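Local coordinates for protein SidF, inhibitor of growth family, member 3 (Legionella pneumophila subsp. pneumophila, PDB 4FYF) that probably acts as a phosphoinositide phosphatase, hydrolysing phosphate from phosphatidylinositol phosphates, at residues N446-D451 / C636-A641; Y379-M384 / A412-W417; L241-M246 / E299-T304. The protein carries 1 engineered substitution. One frame throughout, in Å; residues are numbered along the deposited sequence.

Interaction 1. Residues N446-D451 / C636-A641; sequences NQMTDD and CELDYA. With HG (mercury (II) ion), chain D.
Tyr-640 reaches Asp-451 from just beyond a Schellman motif that ends helix 626-637, and the contact sets this helix terminus against the middle of helix 438-459. Asp-639 takes the positive phi of the motif, which turns the chain sharply, and two residues further on strand 641-645 begins. The tightest point is polar. Tyr-640 OH donates to Asp-451 OD2 at 2.6 Å, with the carboxylate plane standing at 90° to the ring. The hydroxyl arrives from above the carboxylate, 64° out of its plane, while the oxygen itself lies at the ring edge. OD2 also forms a salt bridge with Arg-413 NE, and OD1 one with Arg-454 NH2, so both carboxylate oxygens of this buried aspartate are gripped and its negative charge is probably stabilised.

Beside this bond the packing becomes apolar and looser. One face of the ring is covered from within its own segment, where Leu-638 CB sits 3.8 Å above the ring centre. The leucine then runs on toward the helix, and its CD1 meets Asp-451 CB at 3.9 Å. Met-448 starts along the flank of its helix, but successive bends at chi2 and chi3 (-85°) bring its methyl round toward the other segment: CE lies 4.2 Å from Tyr-640 CE2 and 4.4 Å from Leu-638 CD1. The same methionine also packs on Met-631, Leu-634 and Ser-635 of helix 626-637.

The turn itself faces the solvent side. Asp-639 is exposed there and pairs through OD1 with Arg-312 NH2, whereas Glu-637 and Cys-636 are partly covered. With its sulfur anti to the backbone N, Cys-636 points away from helix 438-459 and binds a mercury ion through SG at 2.6 Å.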
loop_
_atom_site.group_PDB
_atom_site.type_symbol
_atom_site.label_atom_id
_atom_site.label_comp_id
_atom_site.label_asym_id
_atom_site.label_seq_id
_atom_site.Cartn_x
_atom_site.Cartn_y
_atom_site.Cartn_z
ATOM N N ASN A 446 -17.099 -14.331 1.611
ATOM C CA ASN A 446 -18.466 -14.144 2.135
ATOM C C ASN A 446 -18.772 -12.693 2.623
ATOM O O ASN A 446 -19.855 -12.103 2.325
ATOM C CB ASN A 446 -18.819 -15.150 3.242
ATOM C CG ASN A 446 -18.919 -16.558 2.746
ATOM O OD1 ASN A 446 -19.338 -16.815 1.613
ATOM N ND2 ASN A 446 -18.542 -17.491 3.598
ATOM N N GLN A 447 -17.813 -12.146 3.360
ATOM C CA GLN A 447 -17.930 -10.808 3.929
ATOM C C GLN A 447 -18.143 -9.756 2.855
ATOM O O GLN A 447 -19.025 -8.892 2.999
ATOM C CB GLN A 447 -16.652 -10.490 4.657
ATOM C CG GLN A 447 -16.690 -10.952 6.078
ATOM C CD GLN A 447 -15.358 -10.717 6.763
ATOM O OE1 GLN A 447 -14.282 -10.514 6.105
ATOM N NE2 GLN A 447 -15.402 -10.752 8.108
ATOM N N MET A 448 -17.324 -9.837 1.792
ATOM C CA MET A 448 -17.397 -8.895 0.675
ATOM C C MET A 448 -18.692 -9.067 -0.111
ATOM O O MET A 448 -19.340 -8.098 -0.462
ATOM C CB MET A 448 -16.202 -9.014 -0.290
ATOM C CG MET A 448 -14.875 -8.637 0.329
ATOM S SD MET A 448 -14.889 -7.021 1.091
ATOM C CE MET A 448 -14.530 -6.019 -0.332
ATOM N N THR A 449 -19.045 -10.295 -0.422
ATOM C CA THR A 449 -20.265 -10.512 -1.167
ATOM C C THR A 449 -21.528 -10.144 -0.355
ATOM O O THR A 449 -22.421 -9.541 -0.915
ATOM C CB THR A 449 -20.318 -11.895 -1.849
ATOM O OG1 THR A 449 -21.600 -12.493 -1.625
ATOM C CG2 THR A 449 -19.240 -12.807 -1.336
ATOM N N ASP A 450 -21.569 -10.436 0.956
ATOM C CA ASP A 450 -22.622 -9.843 1.840
ATOM C C ASP A 450 -22.616 -8.307 1.822
ATOM O O ASP A 450 -23.683 -7.720 1.645
ATOM C CB ASP A 450 -22.612 -10.380 3.293
ATOM C CG ASP A 450 -23.231 -11.777 3.407
ATOM O OD1 ASP A 450 -24.475 -11.887 3.243
ATOM O OD2 ASP A 450 -22.488 -12.768 3.673
ATOM N N ASP A 451 -21.438 -7.663 1.962
ATOM C CA ASP A 451 -21.353 -6.181 1.820
ATOM C C ASP A 451 -21.985 -5.647 0.559
ATOM O O ASP A 451 -22.609 -4.605 0.572
ATOM C CB ASP A 451 -19.927 -5.663 1.883
ATOM C CG ASP A 451 -19.317 -5.894 3.230
ATOM O OD1 ASP A 451 -20.061 -6.320 4.144
ATOM O OD2 ASP A 451 -18.099 -5.685 3.381
ATOM N N CYS A 636 -12.522 -0.494 -2.955
ATOM C CA CYS A 636 -12.478 0.935 -3.259
ATOM C C CYS A 636 -13.833 1.452 -3.807
ATOM O O CYS A 636 -14.233 2.550 -3.470
ATOM C CB CYS A 636 -11.419 1.186 -4.334
ATOM S SG CYS A 636 -10.779 2.806 -4.464
ATOM N N GLU A 637 -14.632 0.781 -4.454
ATOM C CA GLU A 637 -16.018 1.152 -4.812
ATOM C C GLU A 637 -16.945 1.221 -3.586
ATOM O O GLU A 637 -17.932 1.911 -3.607
ATOM C CB GLU A 637 -16.698 0.077 -5.717
ATOM C CG GLU A 637 -16.408 0.086 -7.207
ATOM C CD GLU A 637 -16.732 1.388 -7.935
ATOM O OE1 GLU A 637 -17.711 2.103 -7.602
ATOM O OE2 GLU A 637 -15.978 1.669 -8.885
ATOM N N LEU A 638 -16.689 0.389 -2.584
ATOM C CA LEU A 638 -17.593 0.306 -1.439
ATOM C C LEU A 638 -17.132 1.338 -0.466
ATOM O O LEU A 638 -17.681 1.441 0.626
ATOM C CB LEU A 638 -17.560 -1.071 -0.790
ATOM C CG LEU A 638 -18.119 -2.210 -1.628
ATOM C CD1 LEU A 638 -18.144 -3.468 -0.767
ATOM C CD2 LEU A 638 -19.485 -1.858 -2.265
ATOM N N ASP A 639 -16.092 2.076 -0.897
ATOM C CA ASP A 639 -15.541 3.218 -0.174
ATOM C C ASP A 639 -14.848 2.802 1.130
ATOM O O ASP A 639 -14.864 3.513 2.113
ATOM C CB ASP A 639 -16.639 4.282 0.078
ATOM C CG ASP A 639 -16.073 5.609 0.583
ATOM O OD1 ASP A 639 -15.019 6.075 0.048
ATOM O OD2 ASP A 639 -16.701 6.178 1.516
ATOM N N TYR A 640 -14.197 1.653 1.102
ATOM C CA TYR A 640 -13.295 1.227 2.157
ATOM C C TYR A 640 -11.904 1.803 1.881
ATOM O O TYR A 640 -11.630 2.235 0.760
ATOM C CB TYR A 640 -13.226 -0.291 2.074
ATOM C CG TYR A 640 -14.558 -0.995 2.277
ATOM C CD1 TYR A 640 -15.675 -0.321 2.844
ATOM C CD2 TYR A 640 -14.667 -2.358 2.056
ATOM C CE1 TYR A 640 -16.898 -0.973 3.095
ATOM C CE2 TYR A 640 -15.871 -3.034 2.311
ATOM C CZ TYR A 640 -16.971 -2.358 2.836
ATOM O OH TYR A 640 -18.118 -3.076 3.073
ATOM N N ALA A 641 -11.020 1.833 2.877
ATOM C CA ALA A 641 -9.633 2.135 2.620
ATOM C C ALA A 641 -8.917 0.816 2.245
ATOM O O ALA A 641 -8.855 -0.114 3.041
ATOM C CB ALA A 641 -9.006 2.769 3.846
HETATM HG HG HG D . -12.575 3.008 -6.344
#

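Interaction 2. Residues Y379-M384 / A412-W417; sequences YVRQMM and ARMSSW
Met-414 projects from strand 403-416 into the face of helix 373-387, which runs nearly antiparallel to it (165° between the short axes, 8.9 Å at closest approach). Its CB is met by the tip of Met-384, whose methyl CE lies 3.7 Å away. From CG onward the chain extends straight toward the helix, because chi2 and chi3 are both close to anti, and CG passes the CG of Arg-381 at 4.2 Å. The sulfur makes the closest approach to the helix: Met-414 SD is 3.5 Å from Arg-381 CB and equally near its CA, with Val-380 CG1 looser at 4.2 Å and Met-384 SD at 3.9 Å. The terminal CE ends beside Arg-381 CB at 4.1 Å. Both Arg-381 and Met-384 cross the probing methionine at about a right angle. Two residues earlier on the strand, Ala-412 completes the contact, its CB against Met-384 CB at 3.8 Å.

Arg-381 contributes only the start of its aliphatic chain; its guanidinium leads away to salt bridges with Asp-385 and Glu-543. Helix and strand thus adhere through thioether, methyl and methylene surfaces, an apolar seam from which the charged ends of Arg-381 and Arg-413 are turned aside, the latter to Asp-451.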
loop_
_atom_site.group_PDB
_atom_site.type_symbol
_atom_site.label_atom_id
_atom_site.label_comp_id
_atom_site.label_asym_id
_atom_site.label_seq_id
_atom_site.Cartn_x
_atom_site.Cartn_y
_atom_site.Cartn_z
ATOM N N TYR A 379 -0.567 -12.925 12.158
ATOM C CA TYR A 379 -0.578 -11.973 13.249
ATOM C C TYR A 379 -1.439 -10.786 12.840
ATOM O O TYR A 379 -2.153 -10.212 13.658
ATOM C CB TYR A 379 0.827 -11.515 13.601
ATOM C CG TYR A 379 1.699 -12.508 14.356
ATOM C CD1 TYR A 379 1.307 -13.839 14.536
ATOM C CD2 TYR A 379 2.923 -12.108 14.878
ATOM C CE1 TYR A 379 2.111 -14.735 15.198
ATOM C CE2 TYR A 379 3.728 -13.003 15.532
ATOM C CZ TYR A 379 3.312 -14.306 15.676
ATOM O OH TYR A 379 4.124 -15.176 16.321
ATOM N N VAL A 380 -1.387 -10.450 11.554
ATOM C CA VAL A 380 -2.133 -9.329 11.037
ATOM C C VAL A 380 -3.615 -9.636 10.966
ATOM O O VAL A 380 -4.416 -8.823 11.413
ATOM C CB VAL A 380 -1.581 -8.805 9.704
ATOM C CG1 VAL A 380 -2.494 -7.701 9.202
ATOM C CG2 VAL A 380 -0.196 -8.235 9.917
ATOM N N ARG A 381 -3.988 -10.815 10.486
ATOM C CA ARG A 381 -5.406 -11.208 10.507
ATOM C C ARG A 381 -5.972 -11.267 11.960
ATOM O O ARG A 381 -7.062 -10.786 12.243
ATOM C CB ARG A 381 -5.560 -12.534 9.783
ATOM C CG ARG A 381 -6.937 -12.894 9.282
ATOM C CD ARG A 381 -7.907 -13.183 10.412
ATOM N NE ARG A 381 -7.365 -14.087 11.416
ATOM C CZ ARG A 381 -7.919 -14.311 12.618
ATOM N NH1 ARG A 381 -9.034 -13.674 12.978
ATOM N NH2 ARG A 381 -7.359 -15.160 13.474
ATOM N N GLN A 382 -5.202 -11.818 12.881
ATOM C CA GLN A 382 -5.532 -11.797 14.312
ATOM C C GLN A 382 -5.911 -10.371 14.834
ATOM O O GLN A 382 -7.035 -10.146 15.326
ATOM C CB GLN A 382 -4.325 -12.305 15.089
ATOM C CG GLN A 382 -4.669 -12.994 16.376
ATOM C CD GLN A 382 -3.521 -13.801 16.950
ATOM O OE1 GLN A 382 -3.496 -14.016 18.159
ATOM N NE2 GLN A 382 -2.577 -14.280 16.094
ATOM N N MET A 383 -4.940 -9.457 14.718
ATOM C CA MET A 383 -5.004 -8.107 15.232
ATOM C C MET A 383 -6.015 -7.220 14.511
ATOM O O MET A 383 -6.652 -6.428 15.143
ATOM C CB MET A 383 -3.615 -7.434 15.255
ATOM C CG MET A 383 -2.523 -8.164 16.017
ATOM S SD MET A 383 -2.843 -8.820 17.692
ATOM C CE MET A 383 -4.333 -9.719 17.542
ATOM N N MET A 384 -6.153 -7.332 13.193
ATOM C CA MET A 384 -7.269 -6.666 12.538
ATOM C C MET A 384 -8.597 -7.143 13.161
ATOM O O MET A 384 -9.494 -6.333 13.410
ATOM C CB MET A 384 -7.252 -6.877 11.016
ATOM C CG MET A 384 -6.163 -6.093 10.268
ATOM S SD MET A 384 -5.974 -6.578 8.547
ATOM C CE MET A 384 -7.555 -6.163 7.921
ATOM N N ALA A 412 -12.837 -4.782 9.851
ATOM C CA ALA A 412 -11.758 -5.442 9.099
ATOM C C ALA A 412 -12.234 -6.357 7.959
ATOM O O ALA A 412 -13.202 -7.064 8.106
ATOM C CB ALA A 412 -10.899 -6.274 10.048
ATOM N N ARG A 413 -11.578 -6.281 6.811
ATOM C CA ARG A 413 -11.702 -7.285 5.790
ATOM C C ARG A 413 -10.290 -7.595 5.306
ATOM O O ARG A 413 -9.597 -6.705 4.771
ATOM C CB ARG A 413 -12.507 -6.763 4.616
ATOM C CG ARG A 413 -13.839 -6.155 4.997
ATOM C CD ARG A 413 -14.917 -7.187 4.866
ATOM N NE ARG A 413 -16.190 -6.631 5.221
ATOM C CZ ARG A 413 -16.695 -6.626 6.456
ATOM N NH1 ARG A 413 -16.019 -7.148 7.475
ATOM N NH2 ARG A 413 -17.888 -6.101 6.675
ATOM N N MET A 414 -9.871 -8.839 5.470
ATOM C CA MET A 414 -8.532 -9.229 5.095
ATOM C C MET A 414 -8.538 -10.451 4.248
ATOM O O MET A 414 -9.249 -11.408 4.554
ATOM C CB MET A 414 -7.660 -9.526 6.307
ATOM C CG MET A 414 -6.478 -10.432 5.964
ATOM S SD MET A 414 -5.248 -10.187 7.177
ATOM C CE MET A 414 -3.895 -10.978 6.348
ATOM N N SER A 415 -7.703 -10.429 3.219
ATOM C CA SER A 415 -7.599 -11.545 2.299
ATOM C C SER A 415 -6.117 -11.791 1.981
ATOM O O SER A 415 -5.294 -10.864 2.077
ATOM C CB SER A 415 -8.336 -11.202 1.014
ATOM O OG SER A 415 -7.545 -10.319 0.193
ATOM N N SER A 416 -5.764 -13.011 1.583
ATOM C CA SER A 416 -4.355 -13.347 1.407
ATOM C C SER A 416 -4.195 -14.396 0.323
ATOM O O SER A 416 -4.369 -15.584 0.587
ATOM C CB SER A 416 -3.779 -13.918 2.694
ATOM O OG SER A 416 -2.379 -13.737 2.730
ATOM N N TRP A 417 -3.922 -13.951 -0.899
ATOM C CA TRP A 417 -3.743 -14.862 -2.041
ATOM C C TRP A 417 -2.420 -14.539 -2.610
ATOM O O TRP A 417 -2.178 -13.393 -3.006
ATOM C CB TRP A 417 -4.787 -14.621 -3.128
ATOM C CG TRP A 417 -6.178 -15.154 -2.837
ATOM C CD1 TRP A 417 -6.584 -16.497 -2.788
ATOM C CD2 TRP A 417 -7.409 -14.379 -2.577
ATOM N NE1 TRP A 417 -7.918 -16.582 -2.488
ATOM C CE2 TRP A 417 -8.480 -15.368 -2.397
ATOM C CE3 TRP A 417 -7.720 -13.039 -2.530
ATOM C CZ2 TRP A 417 -9.795 -14.991 -2.142
ATOM C CZ3 TRP A 417 -9.032 -12.658 -2.297
ATOM C CH2 TRP A 417 -10.043 -13.608 -2.072
#

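Interaction 3. Residues L241-M246 / E299-T304; sequences LGNSSM and EEVIQT
Asn-243 and Glu-300 carry the polar part of this contact, in which the irregular segment 241-246 is fastened to the side of helix 284-311. A single carboxylate oxygen, Glu-300 OE2, accepts twice from the same asparagine. Asn-243 N donates to Glu-300 OE2 at 3.1 Å, almost straight (171°) and nearly along the C-O axis. Asn-243 ND2 donates to the same Glu-300 OE2 at 3.0 Å, but from above the carboxylate plane and with a more bent geometry (146°). The extended glutamate chain, with CG anti to its backbone N, carries the acceptor out from the helix to the loop. ND2 also gives a bond to Asn-297 O, one helical turn before Glu-300, which fixes the rotation of the amide, and Gly-242 N bonds to Asn-297 OD1.

Van der Waals contacts surround this polar grip. Gly-242 CA comes within 3.5 Å of Glu-300 OE2; the glycine's backbone angles would press a CB against the carbonyl O of Leu-241, so this position suits a residue without one. Val-301 crosses the amide at about a right angle, its CG2 lying 3.7 Å from Asn-243 ND2. Further along, the outstretched Met-246 slides past Thr-304 in the opposite direction and brings CE to 3.8 Å from OG1. A bound mercury ion lies about 3 Å from the side chain of this methionine.

The loop leads directly into strand 247-254, while another face of the helix packs through Ile-302 on strand 391-397 and on Phe-387 of helix 373-387.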
loop_
_atom_site.group_PDB
_atom_site.type_symbol
_atom_site.label_atom_id
_atom_site.label_comp_id
_atom_site.label_asym_id
_atom_site.label_seq_id
_atom_site.Cartn_x
_atom_site.Cartn_y
_atom_site.Cartn_z
ATOM N N LEU A 241 8.596 0.341 17.057
ATOM C CA LEU A 241 7.189 0.624 16.752
ATOM C C LEU A 241 6.972 1.465 15.496
ATOM O O LEU A 241 7.811 2.279 15.131
ATOM C CB LEU A 241 6.533 1.294 17.954
ATOM C CG LEU A 241 6.625 0.500 19.258
ATOM C CD1 LEU A 241 5.816 1.220 20.326
ATOM C CD2 LEU A 241 6.098 -0.928 19.074
ATOM N N GLY A 242 5.840 1.251 14.840
ATOM C CA GLY A 242 5.444 2.057 13.700
ATOM C C GLY A 242 5.468 1.253 12.412
ATOM O O GLY A 242 6.370 0.434 12.210
ATOM N N ASN A 243 4.462 1.476 11.558
ATOM C CA ASN A 243 4.377 0.890 10.214
ATOM C C ASN A 243 5.399 1.430 9.189
ATOM O O ASN A 243 5.780 2.600 9.208
ATOM C CB ASN A 243 3.006 1.176 9.658
ATOM C CG ASN A 243 1.927 0.424 10.368
ATOM O OD1 ASN A 243 1.728 -0.749 10.097
ATOM N ND2 ASN A 243 1.186 1.108 11.259
ATOM N N SER A 244 5.831 0.616 8.252
ATOM C CA SER A 244 6.665 1.252 7.226
ATOM C C SER A 244 6.371 0.859 5.798
ATOM O O SER A 244 5.510 0.002 5.516
ATOM C CB SER A 244 8.178 1.238 7.564
ATOM O OG SER A 244 8.657 -0.082 7.744
ATOM N N SER A 245 7.061 1.561 4.915
ATOM C CA SER A 245 6.752 1.536 3.498
ATOM C C SER A 245 5.225 1.711 3.235
ATOM O O SER A 245 4.646 0.914 2.520
ATOM C CB SER A 245 7.302 0.233 2.898
ATOM O OG SER A 245 7.384 0.277 1.478
ATOM N N MET A 246 4.606 2.726 3.852
ATOM C CA MET A 246 3.197 3.101 3.654
ATOM C C MET A 246 3.082 4.516 3.082
ATOM O O MET A 246 3.744 5.429 3.573
ATOM C CB MET A 246 2.369 3.010 4.954
ATOM C CG MET A 246 0.820 2.988 4.733
ATOM S SD MET A 246 -0.083 2.308 6.113
ATOM C CE MET A 246 -1.803 2.847 5.959
ATOM N N GLU A 299 -3.440 -0.151 15.671
ATOM C CA GLU A 299 -4.118 1.089 16.041
ATOM C C GLU A 299 -3.566 2.311 15.307
ATOM O O GLU A 299 -4.316 3.247 15.050
ATOM C CB GLU A 299 -4.306 1.320 17.561
ATOM C CG GLU A 299 -3.113 0.973 18.422
ATOM C CD GLU A 299 -2.984 1.863 19.659
ATOM O OE1 GLU A 299 -1.864 2.473 19.740
ATOM O OE2 GLU A 299 -3.953 1.919 20.513
ATOM N N GLU A 300 -2.294 2.260 14.899
ATOM C CA GLU A 300 -1.738 3.342 14.084
ATOM C C GLU A 300 -2.408 3.394 12.731
ATOM O O GLU A 300 -2.771 4.457 12.301
ATOM C CB GLU A 300 -0.217 3.273 13.903
ATOM C CG GLU A 300 0.330 4.562 13.321
ATOM C CD GLU A 300 1.759 4.505 12.762
ATOM O OE1 GLU A 300 2.243 5.589 12.324
ATOM O OE2 GLU A 300 2.401 3.425 12.701
ATOM N N VAL A 301 -2.579 2.237 12.084
ATOM C CA VAL A 301 -3.367 2.109 10.833
ATOM C C VAL A 301 -4.804 2.714 10.980
ATOM O O VAL A 301 -5.299 3.397 10.058
ATOM C CB VAL A 301 -3.446 0.613 10.371
ATOM C CG1 VAL A 301 -4.528 0.365 9.323
ATOM C CG2 VAL A 301 -2.100 0.125 9.899
ATOM N N ILE A 302 -5.450 2.420 12.124
ATOM C CA ILE A 302 -6.787 2.882 12.407
ATOM C C ILE A 302 -6.730 4.408 12.474
ATOM O O ILE A 302 -7.532 5.114 11.828
ATOM C CB ILE A 302 -7.409 2.257 13.690
ATOM C CG1 ILE A 302 -7.641 0.740 13.485
ATOM C CG2 ILE A 302 -8.728 2.952 14.021
ATOM C CD1 ILE A 302 -8.105 -0.020 14.717
ATOM N N GLN A 303 -5.772 4.923 13.235
ATOM C CA GLN A 303 -5.586 6.351 13.266
ATOM C C GLN A 303 -5.380 6.932 11.873
ATOM O O GLN A 303 -6.013 7.941 11.544
ATOM C CB GLN A 303 -4.436 6.737 14.126
ATOM C CG GLN A 303 -4.390 8.221 14.389
ATOM C CD GLN A 303 -3.388 8.505 15.451
ATOM O OE1 GLN A 303 -2.180 8.652 15.167
ATOM N NE2 GLN A 303 -3.850 8.521 16.697
ATOM N N THR A 304 -4.554 6.297 11.046
ATOM C CA THR A 304 -4.334 6.883 9.742
ATOM C C THR A 304 -5.519 6.750 8.763
ATOM O O THR A 304 -5.718 7.629 7.983
ATOM C CB THR A 304 -2.863 6.741 9.092
ATOM O OG1 THR A 304 -2.886 6.004 7.866
ATOM C CG2 THR A 304 -1.810 6.307 10.000
#

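In the fold
From the N terminus, the three contacts follow one another in series, with neither nesting nor crossing. Interaction 3 comes first, returning the chain to the loop before strand 247-254 after hairpin 247-254/260-268 and much of helix 284-311. Interaction 2 closes a shorter excursion through strand 391-397 and back along strand 403-416. Interaction 1 spans the longest detour, 184 residues that are largely helical and contain no strand, and ends beside strand 641-645, an outer strand of the sheet that also contains 391-397 and 403-416. Interactions 1 and 2 meet through the salt bridge of Asp-451 with Arg-413, and Met-448 packs on the same arginine. Interaction 3 stays separate, but helix 284-311 borders both others through Gln-298 and Leu-305.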